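Local coordinates for protein ORF48 (Lactococcus phage TP901-1, PDB 3U6X) that probably serves as an upper protein of the phage baseplate, with an immunoglobulin-like domain that contacts another protein, at residues T19-A24 / V87-M92. Numbering follows the deposited sequence.
Sequences TSYKNA and VLCFKM
Thr19 pairs with Cys89 and Tyr21 with Val87, as antiparallel hydrogen-bonded pairs of neighbouring strands. Two backbone bonds join each pair. Cys89 N donates to Thr19 O at 2.8 Å, almost straight (174°), and Val87 N to Tyr21 O at 2.9 Å. The return bonds run from Thr19 N to Cys89 O and from Tyr21 N to Val87 O, the latter longer at 3.2 Å. Between them, Ser20 and Leu88 form a non-hydrogen-bonded pair, their side chains on the other face.

The side-chain packing centres on Tyr21. Its CG stands between the backbone N and carbonyl carbon (chi1 49°), which brings the ring obliquely against Val87 and Cys89. Tyr21 CE2 lies 3.7 Å from Val87 CB, and Tyr21 CE1 3.5 Å from Cys89 CB. Thr19 OG1 lies in the ring plane, at its edge, and is 3.4 Å from Cys89 CB.

A water donates to Cys89 O at 3.0 Å and also hydrogen-bonds Thr19 OG1. Tyr21 OH bonds the backbone of another protein's chain.

The two strands are adjacent inside the antiparallel sheet of the immunoglobulin-like domain. Strand 43-53 flanks 16-22, and strand 78-83 flanks 86-92. Ile43 and Leu80 from these flanking strands both touch Tyr21.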
loop_
_atom_site.group_PDB
_atom_site.type_symbol
_atom_site.label_atom_id
_atom_site.label_comp_id
_atom_site.label_asym_id
_atom_site.label_seq_id
_atom_site.Cartn_x
_atom_site.Cartn_y
_atom_site.Cartn_z
ATOM N N THR V 19 3.084 53.490 7.258
ATOM C CA THR V 19 3.510 53.667 8.647
ATOM C C THR V 19 4.645 54.712 8.762
ATOM O O THR V 19 5.457 54.881 7.845
ATOM C CB THR V 19 3.855 52.338 9.322
ATOM O OG1 THR V 19 4.808 51.614 8.545
ATOM C CG2 THR V 19 2.650 51.494 9.618
ATOM N N SER V 20 4.687 55.398 9.910
ATOM C CA SER V 20 5.661 56.436 10.241
ATOM C C SER V 20 6.348 56.064 11.546
ATOM O O SER V 20 5.679 55.751 12.537
ATOM C CB SER V 20 4.957 57.781 10.394
ATOM O OG SER V 20 5.879 58.824 10.646
ATOM N N TYR V 21 7.677 56.072 11.542
ATOM C CA TYR V 21 8.486 55.740 12.715
ATOM C C TYR V 21 9.887 56.357 12.636
ATOM O O TYR V 21 10.395 56.658 11.549
ATOM C CB TYR V 21 8.557 54.214 12.972
ATOM C CG TYR V 21 8.920 53.396 11.754
ATOM C CD1 TYR V 21 7.934 52.916 10.892
ATOM C CD2 TYR V 21 10.250 53.114 11.449
ATOM C CE1 TYR V 21 8.264 52.222 9.736
ATOM C CE2 TYR V 21 10.590 52.396 10.308
ATOM C CZ TYR V 21 9.594 51.965 9.446
ATOM O OH TYR V 21 9.925 51.252 8.323
ATOM N N LYS V 22 10.493 56.534 13.818
ATOM C CA LYS V 22 11.787 57.137 14.066
ATOM C C LYS V 22 12.743 56.099 14.692
ATOM O O LYS V 22 12.309 55.198 15.427
ATOM C CB LYS V 22 11.565 58.306 15.054
ATOM C CG LYS V 22 12.716 59.294 15.201
ATOM C CD LYS V 22 12.373 60.475 16.111
ATOM C CE LYS V 22 11.665 61.600 15.378
ATOM N NZ LYS V 22 11.965 62.936 15.974
ATOM N N ASN V 23 14.054 56.273 14.456
ATOM C CA ASN V 23 15.118 55.454 15.041
ATOM C C ASN V 23 15.128 53.966 14.695
ATOM O O ASN V 23 15.660 53.159 15.462
ATOM C CB ASN V 23 15.286 55.725 16.556
ATOM C CG ASN V 23 15.977 57.035 16.843
ATOM O OD1 ASN V 23 16.978 57.399 16.196
ATOM N ND2 ASN V 23 15.478 57.750 17.846
ATOM N N ALA V 24 14.617 53.598 13.520
ATOM C CA ALA V 24 14.637 52.203 13.097
ATOM C C ALA V 24 16.101 51.798 12.863
ATOM O O ALA V 24 16.964 52.653 12.711
ATOM C CB ALA V 24 13.826 52.046 11.818
ATOM N N VAL V 87 11.487 57.642 9.083
ATOM C CA VAL V 87 11.115 56.724 8.008
ATOM C C VAL V 87 9.604 56.782 7.756
ATOM O O VAL V 87 8.820 56.855 8.699
ATOM C CB VAL V 87 11.594 55.258 8.268
ATOM C CG1 VAL V 87 11.188 54.325 7.126
ATOM C CG2 VAL V 87 13.102 55.173 8.503
ATOM N N LEU V 88 9.224 56.789 6.469
ATOM C CA LEU V 88 7.869 56.672 5.934
ATOM C C LEU V 88 7.872 55.327 5.138
ATOM O O LEU V 88 8.588 55.173 4.142
ATOM C CB LEU V 88 7.491 57.876 5.054
ATOM C CG LEU V 88 6.004 58.004 4.673
ATOM C CD1 LEU V 88 5.116 58.283 5.911
ATOM C CD2 LEU V 88 5.808 59.100 3.637
ATOM N N CYS V 89 7.163 54.327 5.673
ATOM C CA CYS V 89 7.132 52.958 5.160
ATOM C C CYS V 89 5.866 52.645 4.378
ATOM O O CYS V 89 4.759 52.831 4.888
ATOM C CB CYS V 89 7.338 51.991 6.325
ATOM S SG CYS V 89 7.256 50.237 5.893
ATOM N N PHE V 90 6.035 52.128 3.148
ATOM C CA PHE V 90 4.933 51.746 2.267
ATOM C C PHE V 90 4.948 50.239 2.114
ATOM O O PHE V 90 5.939 49.693 1.637
ATOM C CB PHE V 90 5.047 52.436 0.888
ATOM C CG PHE V 90 4.949 53.948 0.904
ATOM C CD1 PHE V 90 3.753 54.588 0.600
ATOM C CD2 PHE V 90 6.065 54.731 1.192
ATOM C CE1 PHE V 90 3.665 55.979 0.611
ATOM C CE2 PHE V 90 5.983 56.129 1.197
ATOM C CZ PHE V 90 4.783 56.747 0.900
ATOM N N LYS V 91 3.882 49.557 2.569
ATOM C CA LYS V 91 3.790 48.097 2.469
ATOM C C LYS V 91 2.657 47.735 1.542
ATOM O O LYS V 91 1.513 48.100 1.797
ATOM C CB LYS V 91 3.604 47.419 3.849
ATOM C CG LYS V 91 4.847 47.368 4.759
ATOM C CD LYS V 91 5.894 46.384 4.283
ATOM C CE LYS V 91 6.707 45.689 5.347
ATOM N NZ LYS V 91 7.509 46.609 6.183
ATOM N N MET V 92 2.977 47.075 0.435
ATOM C CA MET V 92 1.983 46.639 -0.531
ATOM C C MET V 92 1.604 45.176 -0.279
ATOM O O MET V 92 2.452 44.333 0.022
ATOM C CB MET V 92 2.515 46.822 -1.952
ATOM C CG MET V 92 1.499 46.497 -3.027
ATOM S SD MET V 92 1.581 47.645 -4.400
ATOM C CE MET V 92 2.979 47.114 -5.097
HETATM O O HOH W 1 3.812 50.335 6.321
#